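Local coordinates for CRISPR-associated protein, Cse2 family (Meiothermus ruber, PDB 3WA8), which probably binds the crRNA, with a preference for G-rich sequence, and helps stabilise the R-loop as the CasB (Cse2) subunit of a type I-E CRISPR surveillance complex, at residues A[118-123]-A[152-157]; A[107-112]-A[163-168]; A[129-134]-A[186-191]. All coordinates share one frame; numbering follows the deposited sequence.

Interaction 1 (A[118-123]-A[152-157]); sequences LARDQS and IESQDD
Gln155 sets its CG anti to its own carbonyl carbon (chi1 -58°) and then bends at chi2, which swings the terminal amide toward the end of helix 109-119, where Ala119 and Arg120 meet it. Arg120 starts with the same kind of first torsion but runs extended from CG to NE, carrying its guanidinium across the gap to Gln155 and Ser154. The amide spans both neighbours. As modelled, NE2 of Gln155 rests on the methyl of Ala119, 3.5 Å from its CB, while OE1 sits over one face of the Arg120 guanidinium, off-centre, above the outer part of the group. OE1 of Gln155 is 3.8 Å from NH1 of Arg120, and the two flat groups stand nearly perpendicular, 81° apart. With the amide end above the plane rather than in line with an N-H, the contact is probably a loose one. Ser154 adds its CB, 3.9 Å from NH2 of Arg120, and takes part through carbon rather than through its hydroxyl. The contact joins the C-terminal ends of two helices of the all-helical Cse2 fold, 109-119 and 141-154, at the protein surface. Arg120 is the first residue to leave helical geometry after helix 109-119, so its side chain departs from the very turn that leads into helix 124-135. Deeper in, Ile152 packs on Ile113 and Leu116, and Gln155 also touches Leu116, so this polar contact lies beside an apolar helix interface. An alanine in place of Gln155 would probably leave the Ala119 methyl without its amide cover and the Arg120 guanidinium freer to turn. Ser123 is the N-cap of helix 124-135 and bonds through OG to the backbone N of Ile126.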
loop_
_atom_site.group_PDB
_atom_site.type_symbol
_atom_site.label_atom_id
_atom_site.label_comp_id
_atom_site.label_asym_id
_atom_site.label_seq_id
_atom_site.Cartn_x
_atom_site.Cartn_y
_atom_site.Cartn_z
ATOM N N LEU A 118 -7.369 14.728 6.772
ATOM C CA LEU A 118 -8.595 15.404 7.214
ATOM C C LEU A 118 -8.993 14.999 8.625
ATOM O O LEU A 118 -9.530 15.805 9.378
ATOM C CB LEU A 118 -9.751 15.137 6.251
ATOM C CG LEU A 118 -9.663 15.709 4.830
ATOM C CD1 LEU A 118 -10.391 14.810 3.858
ATOM C CD2 LEU A 118 -10.185 17.135 4.721
ATOM N N ALA A 119 -8.724 13.748 8.978
ATOM C CA ALA A 119 -8.970 13.252 10.330
ATOM C C ALA A 119 -8.131 14.000 11.375
ATOM O O ALA A 119 -8.543 14.125 12.523
ATOM C CB ALA A 119 -8.713 11.742 10.407
ATOM N N ARG A 120 -6.966 14.505 10.977
ATOM C CA ARG A 120 -6.080 15.217 11.898
ATOM C C ARG A 120 -6.089 16.720 11.687
ATOM O O ARG A 120 -5.035 17.357 11.760
ATOM C CB ARG A 120 -4.649 14.713 11.760
ATOM C CG ARG A 120 -4.383 13.383 12.404
ATOM C CD ARG A 120 -2.928 13.304 12.765
ATOM N NE ARG A 120 -2.479 11.924 12.763
ATOM C CZ ARG A 120 -2.626 11.085 13.786
ATOM N NH1 ARG A 120 -3.205 11.511 14.915
ATOM N NH2 ARG A 120 -2.187 9.824 13.681
ATOM N N ASP A 121 -7.268 17.281 11.420
ATOM C CA ASP A 121 -7.444 18.730 11.263
ATOM C C ASP A 121 -6.742 19.368 10.092
ATOM O O ASP A 121 -6.345 20.529 10.182
ATOM C CB ASP A 121 -6.987 19.461 12.511
ATOM C CG ASP A 121 -8.108 19.794 13.384
ATOM O OD1 ASP A 121 -8.793 18.842 13.818
ATOM O OD2 ASP A 121 -8.313 21.003 13.613
ATOM N N GLN A 122 -6.599 18.631 8.994
ATOM C CA GLN A 122 -5.861 19.131 7.828
ATOM C C GLN A 122 -4.442 19.483 8.258
ATOM O O GLN A 122 -3.962 20.594 7.999
ATOM C CB GLN A 122 -6.548 20.356 7.204
ATOM C CG GLN A 122 -8.068 20.301 7.189
ATOM C CD GLN A 122 -8.663 21.263 6.198
ATOM O OE1 GLN A 122 -9.244 22.283 6.581
ATOM N NE2 GLN A 122 -8.509 20.961 4.907
ATOM N N SER A 123 -3.794 18.525 8.924
ATOM C CA SER A 123 -2.505 18.731 9.576
ATOM C C SER A 123 -1.398 18.857 8.562
ATOM O O SER A 123 -1.145 17.927 7.795
ATOM C CB SER A 123 -2.193 17.577 10.532
ATOM O OG SER A 123 -0.877 17.072 10.332
ATOM N N ILE A 152 -1.564 6.036 8.960
ATOM C CA ILE A 152 -2.890 5.681 8.497
ATOM C C ILE A 152 -3.618 4.688 9.422
ATOM O O ILE A 152 -4.809 4.868 9.710
ATOM C CB ILE A 152 -2.824 5.096 7.096
ATOM C CG1 ILE A 152 -2.373 6.164 6.116
ATOM C CG2 ILE A 152 -4.170 4.563 6.668
ATOM C CD1 ILE A 152 -1.783 5.616 4.865
ATOM N N GLU A 153 -2.898 3.663 9.894
ATOM C CA GLU A 153 -3.472 2.580 10.716
ATOM C C GLU A 153 -3.847 3.053 12.122
ATOM O O GLU A 153 -4.665 2.441 12.787
ATOM C CB GLU A 153 -2.509 1.389 10.794
ATOM C CG GLU A 153 -2.271 0.653 9.457
ATOM C CD GLU A 153 -3.080 -0.629 9.299
ATOM O OE1 GLU A 153 -3.668 -1.110 10.285
ATOM O OE2 GLU A 153 -3.107 -1.190 8.187
ATOM N N SER A 154 -3.254 4.153 12.566
ATOM C CA SER A 154 -3.687 4.815 13.783
ATOM C C SER A 154 -5.111 5.303 13.715
ATOM O O SER A 154 -5.780 5.328 14.739
ATOM C CB SER A 154 -2.807 6.017 14.103
ATOM O OG SER A 154 -1.546 5.590 14.563
ATOM N N GLN A 155 -5.570 5.754 12.548
ATOM C CA GLN A 155 -6.999 6.072 12.430
ATOM C C GLN A 155 -7.702 4.771 12.184
ATOM O O GLN A 155 -7.277 3.955 11.377
ATOM C CB GLN A 155 -7.322 7.053 11.317
ATOM C CG GLN A 155 -6.623 8.365 11.437
ATOM C CD GLN A 155 -6.936 9.080 12.702
ATOM O OE1 GLN A 155 -6.037 9.413 13.471
ATOM N NE2 GLN A 155 -8.212 9.336 12.932
ATOM N N ASP A 156 -8.785 4.561 12.896
ATOM C CA ASP A 156 -9.349 3.234 12.908
ATOM C C ASP A 156 -10.066 2.922 11.585
ATOM O O ASP A 156 -10.021 1.785 11.096
ATOM C CB ASP A 156 -10.296 3.105 14.096
ATOM C CG ASP A 156 -10.685 1.698 14.346
ATOM O OD1 ASP A 156 -10.082 0.801 13.712
ATOM O OD2 ASP A 156 -11.587 1.489 15.180
ATOM N N ASP A 157 -10.672 3.964 11.011
ATOM C CA ASP A 157 -11.744 3.821 10.051
ATOM C C ASP A 157 -11.279 3.931 8.617
ATOM O O ASP A 157 -12.108 3.954 7.723
ATOM C CB ASP A 157 -12.794 4.903 10.314
ATOM C CG ASP A 157 -13.226 4.957 11.780
ATOM O OD1 ASP A 157 -12.427 4.542 12.657
ATOM O OD2 ASP A 157 -14.367 5.405 12.073
#

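Interaction 2 (A[107-112]-A[163-168]); sequences RTLGHA and SELLRD
The side chains of Arg107 and Glu164 cross, while their guanidinium and carboxylate planes are close to parallel, 22° apart, yet the pairing is loose. NH1 of Arg107 reaches OE2 of Glu164 at 3.5 Å in a weak hydrogen bond, bent to 139° at the hydrogen, that forms part of a salt bridge. The same oxygen runs alongside the aliphatic part of the arginine, its CB, CG and CD. A bend at chi2 (87°) turns the carboxylate of Glu164 toward the extended Arg107 chain. The other carboxylate oxygen, OE1 of Glu164, takes a weak bond from OG of Ser163. One turn along the helix, Asp168 faces Thr108, with OD2 of Asp168 4.1 Å from CB of Thr108. The polar end of Asp168 is engaged elsewhere, by Lys182 in a salt bridge and by Trp183 NE1, both of helix 178-197, while Thr108 turns its OG1 to the carbonyl of Tyr105. On the apolar side, Leu165 lays its CD1 methyl across Leu109, touching CB, CG and both methyls; CD1 of Leu165 is 3.8 Å from CD2 of Leu109. Ile160 and Trp183 also touch Leu109. The side chain of Glu164 lies about 5 Å from a bound mercury ion. Thr108 holds the N-cap position of helix 109-119, and the whole is a helix start packed against the flank of helix 162-170, a buried interhelical joint of the Cse2 helical fold with a charged pair along its outer border.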
loop_
_atom_site.group_PDB
_atom_site.type_symbol
_atom_site.label_atom_id
_atom_site.label_comp_id
_atom_site.label_asym_id
_atom_site.label_seq_id
_atom_site.Cartn_x
_atom_site.Cartn_y
_atom_site.Cartn_z
ATOM N N ARG A 107 -9.468 4.321 -4.474
ATOM C CA ARG A 107 -8.757 3.070 -4.314
ATOM C C ARG A 107 -7.231 3.202 -4.217
ATOM O O ARG A 107 -6.544 2.210 -3.979
ATOM C CB ARG A 107 -9.202 2.065 -5.390
ATOM C CG ARG A 107 -10.549 1.413 -5.061
ATOM C CD ARG A 107 -11.011 0.413 -6.113
ATOM N NE ARG A 107 -12.157 -0.388 -5.657
ATOM C CZ ARG A 107 -12.069 -1.507 -4.927
ATOM N NH1 ARG A 107 -10.879 -1.983 -4.559
ATOM N NH2 ARG A 107 -13.178 -2.161 -4.567
ATOM N N THR A 108 -6.713 4.421 -4.335
ATOM C CA THR A 108 -5.267 4.664 -4.278
ATOM C C THR A 108 -4.803 5.179 -2.914
ATOM O O THR A 108 -5.577 5.755 -2.169
ATOM C CB THR A 108 -4.836 5.712 -5.315
ATOM O OG1 THR A 108 -5.101 7.024 -4.795
ATOM C CG2 THR A 108 -5.547 5.521 -6.639
ATOM N N LEU A 109 -3.532 5.011 -2.594
ATOM C CA LEU A 109 -3.080 5.373 -1.263
ATOM C C LEU A 109 -3.212 6.887 -1.015
ATOM O O LEU A 109 -3.353 7.346 0.141
ATOM C CB LEU A 109 -1.654 4.903 -1.021
ATOM C CG LEU A 109 -1.406 4.750 0.482
ATOM C CD1 LEU A 109 -2.190 3.543 0.994
ATOM C CD2 LEU A 109 0.083 4.661 0.856
ATOM N N GLY A 110 -3.161 7.656 -2.101
ATOM C CA GLY A 110 -3.409 9.080 -2.024
ATOM C C GLY A 110 -4.732 9.320 -1.313
ATOM O O GLY A 110 -4.817 10.118 -0.360
ATOM N N HIS A 111 -5.775 8.610 -1.735
ATOM C CA HIS A 111 -7.058 8.805 -1.067
ATOM C C HIS A 111 -6.973 8.450 0.431
ATOM O O HIS A 111 -7.511 9.189 1.271
ATOM C CB HIS A 111 -8.197 8.084 -1.778
ATOM C CG HIS A 111 -9.486 8.091 -1.014
ATOM N ND1 HIS A 111 -10.395 9.122 -1.092
ATOM C CD2 HIS A 111 -10.023 7.183 -0.165
ATOM C CE1 HIS A 111 -11.437 8.849 -0.330
ATOM N NE2 HIS A 111 -11.230 7.680 0.253
ATOM N N ALA A 112 -6.290 7.349 0.765
ATOM C CA ALA A 112 -6.199 6.934 2.171
ATOM C C ALA A 112 -5.508 8.047 2.967
ATOM O O ALA A 112 -5.982 8.431 4.051
ATOM C CB ALA A 112 -5.484 5.608 2.324
ATOM N N SER A 163 -4.301 -4.474 -2.788
ATOM C CA SER A 163 -3.966 -4.872 -4.141
ATOM C C SER A 163 -3.612 -3.653 -5.004
ATOM O O SER A 163 -2.635 -3.671 -5.765
ATOM C CB SER A 163 -5.057 -5.725 -4.768
ATOM O OG SER A 163 -6.162 -4.928 -5.069
ATOM N N GLU A 164 -4.376 -2.573 -4.861
ATOM C CA GLU A 164 -4.027 -1.358 -5.594
ATOM C C GLU A 164 -2.664 -0.832 -5.118
ATOM O O GLU A 164 -1.861 -0.381 -5.944
ATOM C CB GLU A 164 -5.127 -0.292 -5.517
ATOM C CG GLU A 164 -6.209 -0.393 -6.607
ATOM C CD GLU A 164 -7.409 -1.349 -6.256
ATOM O OE1 GLU A 164 -7.284 -2.191 -5.318
ATOM O OE2 GLU A 164 -8.477 -1.259 -6.936
ATOM N N LEU A 165 -2.385 -0.925 -3.813
ATOM C CA LEU A 165 -1.100 -0.464 -3.305
ATOM C C LEU A 165 0.051 -1.194 -4.021
ATOM O O LEU A 165 0.992 -0.560 -4.564
ATOM C CB LEU A 165 -0.992 -0.615 -1.791
ATOM C CG LEU A 165 0.272 0.028 -1.180
ATOM C CD1 LEU A 165 0.263 1.536 -1.351
ATOM C CD2 LEU A 165 0.424 -0.297 0.312
ATOM N N LEU A 166 -0.046 -2.521 -4.081
ATOM C CA LEU A 166 1.005 -3.305 -4.716
ATOM C C LEU A 166 1.188 -2.932 -6.188
ATOM O O LEU A 166 2.313 -2.683 -6.625
ATOM C CB LEU A 166 0.759 -4.802 -4.527
ATOM C CG LEU A 166 1.692 -5.741 -5.273
ATOM C CD1 LEU A 166 3.153 -5.551 -4.833
ATOM C CD2 LEU A 166 1.210 -7.152 -5.083
ATOM N N ARG A 167 0.084 -2.884 -6.931
ATOM C CA ARG A 167 0.116 -2.465 -8.331
ATOM C C ARG A 167 0.817 -1.104 -8.460
ATOM O O ARG A 167 1.637 -0.892 -9.364
ATOM C CB ARG A 167 -1.310 -2.424 -8.910
ATOM C CG ARG A 167 -1.487 -1.751 -10.299
ATOM C CD ARG A 167 -2.917 -1.123 -10.493
ATOM N NE ARG A 167 -2.843 0.313 -10.841
ATOM C CZ ARG A 167 -3.275 0.873 -11.992
ATOM N NH1 ARG A 167 -3.868 0.145 -12.944
ATOM N NH2 ARG A 167 -3.132 2.192 -12.199
ATOM N N ASP A 168 0.510 -0.198 -7.530
ATOM C CA ASP A 168 1.042 1.154 -7.578
ATOM C C ASP A 168 2.525 1.164 -7.261
ATOM O O ASP A 168 3.315 1.734 -8.027
ATOM C CB ASP A 168 0.263 2.093 -6.661
ATOM C CG ASP A 168 -1.009 2.627 -7.311
ATOM O OD1 ASP A 168 -1.154 2.531 -8.550
ATOM O OD2 ASP A 168 -1.884 3.134 -6.576
#

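Interaction 3 (A[129-134]-A[186-191])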
loop_
_atom_site.group_PDB
_atom_site.type_symbol
_atom_site.label_atom_id
_atom_site.label_comp_id
_atom_site.label_asym_id
_atom_site.label_seq_id
_atom_site.Cartn_x
_atom_site.Cartn_y
_atom_site.Cartn_z
ATOM N N ARG A 129 4.762 15.005 5.206
ATOM C CA ARG A 129 5.151 13.612 5.192
ATOM C C ARG A 129 4.695 12.988 3.878
ATOM O O ARG A 129 5.409 12.155 3.308
ATOM C CB ARG A 129 4.598 12.868 6.408
ATOM C CG ARG A 129 4.951 11.390 6.432
ATOM C CD ARG A 129 4.899 10.817 7.848
ATOM N NE ARG A 129 6.203 10.827 8.500
ATOM C CZ ARG A 129 6.375 10.901 9.813
ATOM N NH1 ARG A 129 5.322 10.992 10.615
ATOM N NH2 ARG A 129 7.599 10.911 10.331
ATOM N N PHE A 130 3.539 13.438 3.391
ATOM C CA PHE A 130 2.974 12.936 2.156
ATOM C C PHE A 130 3.766 13.385 0.934
ATOM O O PHE A 130 4.018 12.597 0.001
ATOM C CB PHE A 130 1.508 13.359 2.037
ATOM C CG PHE A 130 0.905 13.099 0.683
ATOM C CD1 PHE A 130 0.946 11.831 0.115
ATOM C CD2 PHE A 130 0.275 14.130 -0.020
ATOM C CE1 PHE A 130 0.387 11.592 -1.145
ATOM C CE2 PHE A 130 -0.279 13.911 -1.275
ATOM C CZ PHE A 130 -0.235 12.626 -1.837
ATOM N N ILE A 131 4.143 14.658 0.927
ATOM C CA ILE A 131 4.928 15.168 -0.170
ATOM C C ILE A 131 6.252 14.422 -0.152
ATOM O O ILE A 131 6.748 13.999 -1.186
ATOM C CB ILE A 131 5.118 16.677 -0.060
ATOM C CG1 ILE A 131 3.877 17.390 -0.591
ATOM C CG2 ILE A 131 6.277 17.115 -0.868
ATOM C CD1 ILE A 131 3.736 18.832 -0.117
ATOM N N ALA A 132 6.786 14.205 1.038
ATOM C CA ALA A 132 8.069 13.548 1.153
ATOM C C ALA A 132 7.968 12.145 0.595
ATOM O O ALA A 132 8.894 11.665 -0.050
ATOM C CB ALA A 132 8.520 13.512 2.575
ATOM N N LEU A 133 6.836 11.489 0.854
ATOM C CA LEU A 133 6.549 10.182 0.298
ATOM C C LEU A 133 6.552 10.235 -1.231
ATOM O O LEU A 133 7.193 9.412 -1.880
ATOM C CB LEU A 133 5.214 9.673 0.825
ATOM C CG LEU A 133 4.805 8.261 0.434
ATOM C CD1 LEU A 133 5.727 7.240 0.995
ATOM C CD2 LEU A 133 3.412 7.994 0.881
ATOM N N LEU A 134 5.887 11.218 -1.825
ATOM C CA LEU A 134 5.862 11.263 -3.285
ATOM C C LEU A 134 7.245 11.510 -3.904
ATOM O O LEU A 134 7.435 11.276 -5.103
ATOM C CB LEU A 134 4.862 12.300 -3.794
ATOM C CG LEU A 134 3.394 12.181 -3.409
ATOM C CD1 LEU A 134 2.593 13.300 -4.043
ATOM C CD2 LEU A 134 2.861 10.845 -3.858
ATOM N N ALA A 186 -5.336 12.270 -6.312
ATOM C CA ALA A 186 -6.317 11.661 -5.438
ATOM C C ALA A 186 -6.360 12.458 -4.164
ATOM O O ALA A 186 -7.430 12.835 -3.716
ATOM C CB ALA A 186 -5.976 10.227 -5.157
ATOM N N PHE A 187 -5.199 12.742 -3.593
ATOM C CA PHE A 187 -5.132 13.498 -2.357
ATOM C C PHE A 187 -5.876 14.828 -2.477
ATOM O O PHE A 187 -6.794 15.112 -1.701
ATOM C CB PHE A 187 -3.682 13.759 -1.988
ATOM C CG PHE A 187 -3.503 14.516 -0.698
ATOM C CD1 PHE A 187 -3.326 13.828 0.509
ATOM C CD2 PHE A 187 -3.485 15.902 -0.686
ATOM C CE1 PHE A 187 -3.165 14.504 1.718
ATOM C CE2 PHE A 187 -3.317 16.593 0.533
ATOM C CZ PHE A 187 -3.163 15.891 1.736
ATOM N N TYR A 188 -5.505 15.654 -3.440
ATOM C CA TYR A 188 -6.105 16.977 -3.466
ATOM C C TYR A 188 -7.550 16.959 -3.908
ATOM O O TYR A 188 -8.327 17.818 -3.532
ATOM C CB TYR A 188 -5.234 17.963 -4.236
ATOM C CG TYR A 188 -3.979 18.286 -3.442
ATOM C CD1 TYR A 188 -4.049 19.103 -2.317
ATOM C CD2 TYR A 188 -2.733 17.734 -3.782
ATOM C CE1 TYR A 188 -2.927 19.392 -1.564
ATOM C CE2 TYR A 188 -1.586 18.020 -3.026
ATOM C CZ TYR A 188 -1.700 18.852 -1.912
ATOM O OH TYR A 188 -0.610 19.161 -1.125
ATOM N N ARG A 189 -7.922 15.928 -4.651
ATOM C CA ARG A 189 -9.303 15.716 -5.043
ATOM C C ARG A 189 -10.212 15.385 -3.847
ATOM O O ARG A 189 -11.327 15.903 -3.753
ATOM C CB ARG A 189 -9.378 14.605 -6.067
ATOM C CG ARG A 189 -10.579 14.697 -6.934
ATOM C CD ARG A 189 -10.512 13.704 -8.057
ATOM N NE ARG A 189 -11.076 14.293 -9.260
ATOM C CZ ARG A 189 -11.785 13.634 -10.166
ATOM N NH1 ARG A 189 -12.030 12.329 -10.013
ATOM N NH2 ARG A 189 -12.257 14.299 -11.227
ATOM N N THR A 190 -9.727 14.539 -2.940
ATOM C CA THR A 190 -10.426 14.206 -1.708
ATOM C C THR A 190 -10.588 15.400 -0.773
ATOM O O THR A 190 -11.672 15.655 -0.282
ATOM C CB THR A 190 -9.673 13.118 -0.952
ATOM O OG1 THR A 190 -9.599 11.935 -1.753
ATOM C CG2 THR A 190 -10.362 12.784 0.341
ATOM N N VAL A 191 -9.505 16.116 -0.512
ATOM C CA VAL A 191 -9.540 17.324 0.318
ATOM C C VAL A 191 -10.582 18.349 -0.186
ATOM O O VAL A 191 -11.438 18.840 0.565
ATOM C CB VAL A 191 -8.138 17.965 0.377
ATOM C CG1 VAL A 191 -8.188 19.310 1.045
ATOM C CG2 VAL A 191 -7.183 17.068 1.102
#
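Helix-helix packing in the all-helical Cse2 fold brings helix 124-135 against the long C-terminal helix 178-197, and an offset aromatic stack between Phe130 and Phe187 carries the contact. The ring centroids are 4.5 Å apart and the planes are inclined by 23°, so the rings lie roughly parallel but slipped. CE2 of Phe130 comes over a face of the Phe187 ring near its attachment carbon, 3.3 Å from CG of Phe187. Beside it, CZ of Phe130 leans on the methylene, 3.6 Å from CB of Phe187, and CD2 of Phe130 is 3.7 Å from CD1 of Phe187. The first torsions match: in both residues CG is anti to the backbone N (170° in Phe130, -179° in Phe187). Each ring is thereby thrown out from its own helix, and the two side chains pass one another from opposite sides. Further out, the exposed pair of Ile131 and Tyr188 only brushes, CD1 of Ile131 lying 4.5 Å from OH of Tyr188. That hydroxyl is hydrogen-bonded to Glu127, a turn earlier on the helix of Ile131. Within helix 178-197 the Phe187 ring turns its CD2 edge to a face of the Tyr188 ring, CD2 of Phe187 being 3.4 Å above that plane. Ile113 and Met148 touch Phe130, and Ala114 and Tyr117 touch Phe187. This is an offset phenylalanine stack of the kind that packs helices together in all-helical folds, here joining helix 178-197 to helices 124-135 and 109-119.

Overall arrangement
Of the helices involved, 109-119 comes first, entering interaction 2 at its start and interaction 1 at its end. The chain then turns into helix 124-135, which supplies the first half of interaction 3. Helix 141-154 follows and closes interaction 1, a loop nested inside the longer one that helix 162-170 closes in interaction 2. Helix 178-197 comes last and closes interaction 3, whose span crosses both others. Interactions 1 and 2 do not touch, their centres about 17 Å apart, but interaction 3 borders both: Thr190 probably hydrogen-bonds to His111 and packs on Leu118. Together they tie five consecutive helices of the fold together, helix 109-119 running between the contacts.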